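PDB 7A03: M32 carboxypeptidase from Chitinophagaceae bacterium, which probably removes C-terminal residues from peptides as a metal-dependent carboxypeptidase of the M32 family. Local coordinates for residues L204-L214 and I321-L329; I266-E275 and I295-E304. All blocks are in the same frame, centred on the assembly; numbering follows the deposited sequence.

Contact 1 of 2, residues L204-L214 and I321-L329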
# COMPACT_ATOMS: atom_id res chain seq x y z
N LEU A 204 -20.81 10.57 -16.72
CA LEU A 204 -22.07 10.08 -17.29
C LEU A 204 -22.46 8.77 -16.61
O LEU A 204 -21.83 8.32 -15.64
CB LEU A 204 -21.94 9.94 -18.81
CG LEU A 204 -21.71 11.22 -19.61
CD1 LEU A 204 -21.35 10.93 -21.07
CD2 LEU A 204 -22.96 12.09 -19.51
N HIS A 205 -23.50 8.12 -17.11
CA HIS A 205 -24.00 6.89 -16.50
C HIS A 205 -23.33 5.69 -17.16
O HIS A 205 -23.48 5.47 -18.37
CB HIS A 205 -25.52 6.77 -16.65
CG HIS A 205 -26.06 5.46 -16.15
ND1 HIS A 205 -26.38 5.24 -14.83
CD2 HIS A 205 -26.34 4.30 -16.81
CE1 HIS A 205 -26.83 4.00 -14.69
NE2 HIS A 205 -26.82 3.41 -15.88
N PHE A 206 -22.64 4.88 -16.36
CA PHE A 206 -21.93 3.70 -16.84
C PHE A 206 -22.54 2.46 -16.19
O PHE A 206 -22.33 2.22 -15.00
CB PHE A 206 -20.43 3.81 -16.56
CG PHE A 206 -19.73 4.82 -17.43
CD1 PHE A 206 -19.75 6.16 -17.10
CD2 PHE A 206 -19.04 4.42 -18.57
CE1 PHE A 206 -19.10 7.11 -17.89
CE2 PHE A 206 -18.38 5.36 -19.38
CZ PHE A 206 -18.42 6.70 -19.03
N ASP A 207 -23.28 1.68 -16.99
CA ASP A 207 -24.02 0.52 -16.50
C ASP A 207 -23.20 -0.35 -15.55
O ASP A 207 -22.08 -0.76 -15.86
CB ASP A 207 -24.51 -0.32 -17.69
CG ASP A 207 -25.29 -1.55 -17.26
OD1 ASP A 207 -26.47 -1.40 -16.90
OD2 ASP A 207 -24.73 -2.68 -17.29
N ARG A 208 -23.81 -0.67 -14.40
CA ARG A 208 -23.10 -1.37 -13.34
C ARG A 208 -22.66 -2.76 -13.78
O ARG A 208 -21.53 -3.19 -13.49
CB ARG A 208 -23.99 -1.46 -12.10
CG ARG A 208 -23.42 -2.32 -10.99
CD ARG A 208 -24.34 -2.34 -9.79
NE ARG A 208 -23.64 -2.82 -8.60
CZ ARG A 208 -23.02 -2.03 -7.73
NH1 ARG A 208 -23.01 -0.72 -7.92
NH2 ARG A 208 -22.41 -2.55 -6.67
N ASP A 209 -23.54 -3.50 -14.46
CA ASP A 209 -23.19 -4.86 -14.86
C ASP A 209 -22.09 -4.86 -15.91
O ASP A 209 -21.20 -5.72 -15.90
CB ASP A 209 -24.44 -5.61 -15.34
CG ASP A 209 -25.34 -6.05 -14.19
OD1 ASP A 209 -24.95 -5.86 -13.01
OD2 ASP A 209 -26.43 -6.59 -14.46
N LYS A 210 -22.12 -3.87 -16.82
CA LYS A 210 -21.04 -3.72 -17.79
C LYS A 210 -19.73 -3.37 -17.10
O LYS A 210 -18.68 -3.92 -17.45
CB LYS A 210 -21.41 -2.66 -18.83
CG LYS A 210 -22.44 -3.11 -19.88
CD LYS A 210 -22.86 -1.91 -20.72
CE LYS A 210 -23.43 -2.33 -22.06
NZ LYS A 210 -24.31 -3.52 -21.93
N GLN A 211 -19.76 -2.48 -16.11
CA GLN A 211 -18.53 -2.20 -15.37
C GLN A 211 -18.00 -3.45 -14.68
O GLN A 211 -16.79 -3.74 -14.71
CB GLN A 211 -18.74 -1.08 -14.36
CG GLN A 211 -18.95 0.29 -14.97
CD GLN A 211 -18.73 1.37 -13.97
OE1 GLN A 211 -17.62 1.55 -13.47
NE2 GLN A 211 -19.78 2.10 -13.63
N TRP A 212 -18.89 -4.21 -14.03
CA TRP A 212 -18.45 -5.40 -13.32
C TRP A 212 -17.72 -6.35 -14.26
O TRP A 212 -16.60 -6.81 -13.96
CB TRP A 212 -19.65 -6.10 -12.69
CG TRP A 212 -19.29 -7.42 -12.11
CD1 TRP A 212 -19.44 -8.63 -12.70
CD2 TRP A 212 -18.71 -7.66 -10.82
NE1 TRP A 212 -18.99 -9.62 -11.86
CE2 TRP A 212 -18.52 -9.06 -10.71
CE3 TRP A 212 -18.31 -6.84 -9.76
CZ2 TRP A 212 -17.98 -9.66 -9.56
CZ3 TRP A 212 -17.77 -7.44 -8.61
CH2 TRP A 212 -17.60 -8.83 -8.53
N GLN A 213 -18.33 -6.63 -15.42
CA GLN A 213 -17.71 -7.57 -16.35
C GLN A 213 -16.42 -7.01 -16.94
O GLN A 213 -15.49 -7.78 -17.20
CB GLN A 213 -18.70 -7.98 -17.43
CG GLN A 213 -18.23 -9.14 -18.30
CD GLN A 213 -17.93 -10.38 -17.49
OE1 GLN A 213 -18.78 -10.85 -16.74
NE2 GLN A 213 -16.71 -10.90 -17.62
N LEU A 214 -16.36 -5.69 -17.14
CA LEU A 214 -15.14 -5.06 -17.63
C LEU A 214 -13.97 -5.33 -16.68
O LEU A 214 -12.87 -5.70 -17.12
CB LEU A 214 -15.36 -3.56 -17.78
CG LEU A 214 -14.11 -2.70 -18.00
CD1 LEU A 214 -13.43 -3.12 -19.29
CD2 LEU A 214 -14.50 -1.23 -18.06
N ILE A 321 -13.50 -0.42 -24.74
CA ILE A 321 -14.43 0.19 -23.80
C ILE A 321 -15.39 1.14 -24.51
O ILE A 321 -16.50 1.36 -24.03
CB ILE A 321 -13.80 0.82 -22.54
CG1 ILE A 321 -13.03 2.08 -22.89
CG2 ILE A 321 -12.96 -0.19 -21.76
CD1 ILE A 321 -12.81 2.97 -21.66
N GLN A 322 -15.00 1.69 -25.66
CA GLN A 322 -15.94 2.47 -26.46
C GLN A 322 -17.07 1.58 -26.94
O GLN A 322 -18.24 1.98 -26.92
CB GLN A 322 -15.22 3.03 -27.67
CG GLN A 322 -14.64 4.40 -27.47
CD GLN A 322 -14.16 4.97 -28.79
OE1 GLN A 322 -13.50 4.28 -29.56
NE2 GLN A 322 -14.52 6.23 -29.06
N ALA A 323 -16.73 0.38 -27.39
CA ALA A 323 -17.76 -0.57 -27.81
C ALA A 323 -18.68 -0.94 -26.66
O ALA A 323 -19.88 -1.21 -26.87
CB ALA A 323 -17.10 -1.82 -28.38
N LEU A 324 -18.13 -1.00 -25.44
CA LEU A 324 -18.93 -1.34 -24.28
C LEU A 324 -19.86 -0.20 -23.86
O LEU A 324 -20.98 -0.45 -23.40
CB LEU A 324 -18.00 -1.71 -23.13
CG LEU A 324 -18.61 -2.32 -21.89
CD1 LEU A 324 -19.49 -3.51 -22.30
CD2 LEU A 324 -17.50 -2.75 -20.98
N PHE A 325 -19.41 1.05 -23.99
CA PHE A 325 -20.15 2.22 -23.52
C PHE A 325 -20.27 3.26 -24.64
O PHE A 325 -19.83 4.41 -24.50
CB PHE A 325 -19.44 2.84 -22.31
CG PHE A 325 -19.37 1.93 -21.10
CD1 PHE A 325 -20.52 1.64 -20.39
CD2 PHE A 325 -18.17 1.37 -20.69
CE1 PHE A 325 -20.47 0.81 -19.27
CE2 PHE A 325 -18.12 0.54 -19.57
CZ PHE A 325 -19.28 0.26 -18.87
N PRO A 326 -20.88 2.90 -25.77
CA PRO A 326 -20.85 3.82 -26.91
C PRO A 326 -21.63 5.10 -26.69
O PRO A 326 -21.24 6.14 -27.25
CB PRO A 326 -21.43 2.98 -28.06
CG PRO A 326 -22.32 2.03 -27.38
CD PRO A 326 -21.67 1.69 -26.06
N GLU A 327 -22.69 5.08 -25.88
CA GLU A 327 -23.44 6.30 -25.62
C GLU A 327 -22.66 7.29 -24.76
O GLU A 327 -22.94 8.49 -24.78
CB GLU A 327 -24.80 6.00 -25.00
CG GLU A 327 -25.72 7.21 -24.98
CD GLU A 327 -27.17 6.87 -24.70
OE1 GLU A 327 -27.70 5.96 -25.38
OE2 GLU A 327 -27.77 7.52 -23.82
N GLN A 328 -21.67 6.81 -24.01
CA GLN A 328 -20.87 7.67 -23.16
C GLN A 328 -19.55 8.06 -23.81
O GLN A 328 -19.06 9.17 -23.58
CB GLN A 328 -20.58 6.97 -21.83
CG GLN A 328 -21.83 6.72 -20.97
CD GLN A 328 -22.71 5.60 -21.51
OE1 GLN A 328 -22.22 4.57 -22.00
NE2 GLN A 328 -24.02 5.81 -21.44
N LEU A 329 -18.96 7.18 -24.61
CA LEU A 329 -17.61 7.37 -25.11
C LEU A 329 -17.53 7.40 -26.63
O LEU A 329 -16.44 7.62 -27.17
CB LEU A 329 -16.69 6.27 -24.57
CG LEU A 329 -16.60 6.21 -23.05
CD1 LEU A 329 -15.77 5.01 -22.61
CD2 LEU A 329 -16.00 7.50 -22.53
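Phe206 turns the edge of its ring onto the face of Phe325, a T-shaped pair with centroids 5.0 Å apart and planes at 69°. Phe206 CD2 stands over the middle of the Phe325 ring, 3.6 Å from CG of Phe325. Gln328 covers a face of Phe206: with CG anti to the carbonyl carbon (chi1 -66°), it lays CG over the ring in a CH-pi contact 4.0 Å from the centroid. Leu329 CD1 reaches the edge of Phe206. On the helical side, Leu214 sets CB against CD2 of Leu324 at 3.9 Å and CD1 against CG2 of Ile321, and Phe258 of helix 258-277 covers both Leu214 and Ile321. Gln211 NE2 donates to Phe206 O over 2.9 Å, tying the turn that carries the aromatic ring to the helix.

The solvent side is looser. Leu204 rests CD1 against the backbone of Gln328, and the aliphatic part of Lys210 runs past Leu324 and Phe325, its CE 3.4 Å from O of Leu324. Asp207 OD2 accepts from Lys210 N, the N-cap bond of helix 208-222. The whole is a small aromatic core where a capped helix start packs on the junction between helices 311-324 and 326-329.

Contact 2 of 2, residues I266-E275 and I295-E304; sequences IHEGGHALYE and IHESQSRLWE
Ile266 inserts CG2 against the backbone of Trp303 and touches CB of that residue. The next residue, His267, fits as a knob among Glu297, Ser300, Arg301 and Glu304. With CG anti to the backbone N (chi1 -176°), its ring lies flat over Ser300 CB, 3.4 Å from the centroid. His267 ND1 donates to Glu304 OE1 over 2.8 Å, approaching from above the carboxylate plane; Arg301 NH2 grips the same oxygen on the syn side. The ND1 bond fixes the ring rotation, with Arg301 holding the acceptor oxygen, and His267 NE2 faces a water, which also meets His271 NE2 and donates to Glu297 OE1.

Gly270 marks the closest CA-to-CA approach, 4.2 Å from Ser300, with no side chain between the two backbones. A second water donates to Gly270 O and to Gln299 OE1, which also accepts from His464 NE2. His271 lays a ring face over Ser300 CB, while its ND1 lies 2.7 Å from ND1 of His296. Leu273 packs CD1 against the Trp303 indole, 3.6 Å from CE2. Tyr274 points its ring edge at the face of His296, centroids 5.0 Å apart, and its hydroxyl bonds to Ala291. Finally Glu275 OE2 accepts from His296 NE2 through its anti lone pair, carboxylate and ring nearly coplanar, while Glu275 OE1 bonds to Ser241.

His267, Glu268 and His271 fit the HExxH signature of zincin metallopeptidases, consistent with a metal site where the first water lies. Segments 266-275 and 295-304 run at 133° to each other, their axes 6.9 Å apart at closest; strand 247-251 meets Glu268, Ala272 and Glu275 of the first, and helices 420-439 and 453-462 pack on the second.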
# COMPACT_ATOMS: atom_id res chain seq x y z
N ILE A 266 -7.67 -2.65 -11.46
CA ILE A 266 -6.29 -2.87 -11.91
C ILE A 266 -5.32 -2.78 -10.74
O ILE A 266 -4.36 -3.57 -10.64
CB ILE A 266 -5.93 -1.87 -13.03
CG1 ILE A 266 -6.89 -2.02 -14.22
CG2 ILE A 266 -4.47 -2.06 -13.45
CD1 ILE A 266 -6.80 -0.90 -15.22
N HIS A 267 -5.56 -1.83 -9.84
CA HIS A 267 -4.71 -1.65 -8.66
C HIS A 267 -4.68 -2.92 -7.80
O HIS A 267 -3.60 -3.46 -7.46
CB HIS A 267 -5.29 -0.46 -7.89
CG HIS A 267 -4.51 -0.06 -6.68
ND1 HIS A 267 -3.58 0.96 -6.70
CD2 HIS A 267 -4.54 -0.53 -5.41
CE1 HIS A 267 -3.09 1.11 -5.48
NE2 HIS A 267 -3.64 0.21 -4.69
N GLU A 268 -5.87 -3.44 -7.48
CA GLU A 268 -5.93 -4.68 -6.71
C GLU A 268 -5.36 -5.85 -7.49
O GLU A 268 -4.67 -6.70 -6.91
CB GLU A 268 -7.36 -4.98 -6.25
CG GLU A 268 -8.00 -3.87 -5.44
CD GLU A 268 -7.17 -3.43 -4.24
OE1 GLU A 268 -6.45 -4.24 -3.66
OE2 GLU A 268 -7.23 -2.23 -3.90
N GLY A 269 -5.61 -5.91 -8.80
CA GLY A 269 -4.98 -6.93 -9.61
C GLY A 269 -3.48 -6.97 -9.41
O GLY A 269 -2.87 -8.05 -9.36
N GLY A 270 -2.85 -5.79 -9.32
CA GLY A 270 -1.40 -5.79 -9.15
C GLY A 270 -0.96 -6.44 -7.85
O GLY A 270 -0.02 -7.27 -7.82
N HIS A 271 -1.66 -6.10 -6.75
CA HIS A 271 -1.44 -6.82 -5.49
C HIS A 271 -1.65 -8.33 -5.65
O HIS A 271 -0.87 -9.16 -5.15
CB HIS A 271 -2.42 -6.35 -4.42
CG HIS A 271 -2.14 -5.00 -3.83
ND1 HIS A 271 -0.89 -4.62 -3.36
CD2 HIS A 271 -2.96 -3.96 -3.59
CE1 HIS A 271 -0.97 -3.40 -2.86
NE2 HIS A 271 -2.22 -2.97 -3.00
N ALA A 272 -2.74 -8.69 -6.32
CA ALA A 272 -3.15 -10.09 -6.35
C ALA A 272 -2.19 -10.93 -7.17
O ALA A 272 -1.91 -12.07 -6.81
CB ALA A 272 -4.57 -10.21 -6.89
N LEU A 273 -1.65 -10.36 -8.25
CA LEU A 273 -0.69 -11.11 -9.06
C LEU A 273 0.57 -11.39 -8.25
O LEU A 273 1.16 -12.48 -8.36
CB LEU A 273 -0.34 -10.32 -10.33
CG LEU A 273 -1.45 -10.16 -11.36
CD1 LEU A 273 -1.05 -9.08 -12.37
CD2 LEU A 273 -1.75 -11.49 -12.07
N TYR A 274 0.99 -10.42 -7.43
CA TYR A 274 2.10 -10.68 -6.52
C TYR A 274 1.79 -11.84 -5.59
O TYR A 274 2.58 -12.79 -5.45
CB TYR A 274 2.38 -9.41 -5.71
CG TYR A 274 3.65 -9.38 -4.88
CD1 TYR A 274 4.59 -10.40 -4.92
CD2 TYR A 274 3.93 -8.26 -4.09
CE1 TYR A 274 5.77 -10.32 -4.18
CE2 TYR A 274 5.11 -8.16 -3.36
CZ TYR A 274 6.03 -9.20 -3.41
OH TYR A 274 7.19 -9.08 -2.68
N GLU A 275 0.65 -11.76 -4.89
CA GLU A 275 0.30 -12.82 -3.93
C GLU A 275 0.18 -14.19 -4.60
O GLU A 275 0.61 -15.21 -4.02
CB GLU A 275 -0.99 -12.47 -3.19
CG GLU A 275 -0.81 -11.30 -2.22
CD GLU A 275 0.03 -11.68 -1.00
OE1 GLU A 275 -0.08 -12.82 -0.53
OE2 GLU A 275 0.79 -10.83 -0.48
N ILE A 295 7.09 -2.63 -1.51
CA ILE A 295 7.13 -3.47 -2.70
C ILE A 295 5.71 -3.90 -3.11
O ILE A 295 5.36 -3.92 -4.29
CB ILE A 295 8.11 -4.65 -2.50
CG1 ILE A 295 9.55 -4.15 -2.28
CG2 ILE A 295 8.01 -5.64 -3.68
CD1 ILE A 295 10.12 -3.31 -3.45
N HIS A 296 4.85 -4.21 -2.13
CA HIS A 296 3.48 -4.54 -2.50
C HIS A 296 2.81 -3.36 -3.21
O HIS A 296 2.15 -3.52 -4.26
CB HIS A 296 2.71 -4.97 -1.26
CG HIS A 296 1.82 -6.15 -1.49
ND1 HIS A 296 1.03 -6.29 -2.62
CD2 HIS A 296 1.64 -7.27 -0.76
CE1 HIS A 296 0.39 -7.44 -2.56
NE2 HIS A 296 0.74 -8.06 -1.44
N GLU A 297 2.99 -2.15 -2.66
CA GLU A 297 2.41 -0.98 -3.28
C GLU A 297 2.99 -0.73 -4.66
O GLU A 297 2.29 -0.24 -5.55
CB GLU A 297 2.55 0.23 -2.34
CG GLU A 297 1.83 1.48 -2.83
CD GLU A 297 0.33 1.45 -2.55
OE1 GLU A 297 -0.15 0.44 -2.00
OE2 GLU A 297 -0.35 2.44 -2.87
N SER A 298 4.27 -1.07 -4.89
CA SER A 298 4.84 -0.92 -6.23
C SER A 298 4.10 -1.79 -7.23
O SER A 298 3.96 -1.41 -8.40
CB SER A 298 6.33 -1.27 -6.24
OG SER A 298 6.56 -2.68 -6.24
N GLN A 299 3.65 -2.96 -6.81
CA GLN A 299 2.89 -3.81 -7.74
C GLN A 299 1.53 -3.22 -8.09
O GLN A 299 1.14 -3.16 -9.28
CB GLN A 299 2.75 -5.20 -7.12
CG GLN A 299 4.08 -5.86 -6.87
CD GLN A 299 4.91 -5.92 -8.14
OE1 GLN A 299 4.67 -6.75 -9.01
NE2 GLN A 299 5.89 -5.01 -8.25
N SER A 300 0.81 -2.71 -7.08
CA SER A 300 -0.47 -2.07 -7.37
C SER A 300 -0.33 -0.84 -8.27
O SER A 300 -1.10 -0.65 -9.22
CB SER A 300 -1.24 -1.74 -6.09
OG SER A 300 -0.59 -0.74 -5.33
N ARG A 301 0.67 0.01 -7.97
CA ARG A 301 0.82 1.24 -8.74
C ARG A 301 1.38 0.98 -10.14
O ARG A 301 1.04 1.71 -11.07
CB ARG A 301 1.73 2.22 -8.01
CG ARG A 301 1.11 2.81 -6.74
CD ARG A 301 -0.22 3.52 -6.98
NE ARG A 301 -0.58 4.32 -5.81
CZ ARG A 301 -1.74 4.94 -5.62
NH1 ARG A 301 -1.90 5.68 -4.53
NH2 ARG A 301 -2.72 4.86 -6.51
N LEU A 302 2.27 -0.02 -10.29
CA LEU A 302 2.82 -0.30 -11.61
C LEU A 302 1.71 -0.69 -12.56
O LEU A 302 1.66 -0.20 -13.70
CB LEU A 302 3.85 -1.42 -11.52
CG LEU A 302 4.55 -1.85 -12.82
CD1 LEU A 302 5.97 -2.32 -12.52
CD2 LEU A 302 3.79 -2.96 -13.53
N TRP A 303 0.79 -1.55 -12.10
CA TRP A 303 -0.30 -1.91 -13.00
C TRP A 303 -1.33 -0.80 -13.15
O TRP A 303 -1.80 -0.52 -14.26
CB TRP A 303 -0.96 -3.20 -12.54
CG TRP A 303 -0.15 -4.43 -12.79
CD1 TRP A 303 0.68 -5.06 -11.91
CD2 TRP A 303 -0.12 -5.21 -14.00
NE1 TRP A 303 1.22 -6.19 -12.48
CE2 TRP A 303 0.76 -6.29 -13.77
CE3 TRP A 303 -0.74 -5.09 -15.25
CZ2 TRP A 303 1.01 -7.26 -14.74
CZ3 TRP A 303 -0.48 -6.06 -16.21
CH2 TRP A 303 0.40 -7.12 -15.96
N GLU A 304 -1.68 -0.12 -12.05
CA GLU A 304 -2.73 0.88 -12.12
C GLU A 304 -2.33 2.06 -12.99
O GLU A 304 -3.14 2.58 -13.77
CB GLU A 304 -3.07 1.37 -10.71
CG GLU A 304 -4.18 2.42 -10.72
CD GLU A 304 -4.23 3.27 -9.47
OE1 GLU A 304 -3.43 3.01 -8.54
OE2 GLU A 304 -5.05 4.22 -9.43
O HOH W 1 -2.67 -0.41 -2.14
O HOH W 2 2.10 -7.54 -9.91

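Contact 2 lies near the middle of the chain, about 9 Å from its centre, and holds the probable catalytic site; contact 1 is peripheral, about 28 Å out. Their centres are about 24 Å apart and their nearest atoms about 8 Å, without touching. Helix 258-277 connects them physically: its early residues Phe258, Met261 and Thr262 pack against contact 1, and its later part carries the HExxH residues of contact 2. A second link runs through the sequence, since helix 293-307 is followed by helix 311-324. Residues 266-304 of contact 2 lie within the chain loop closed by contact 1. A glycerol lies about 4 Å from the side chain of Leu214 in contact 1.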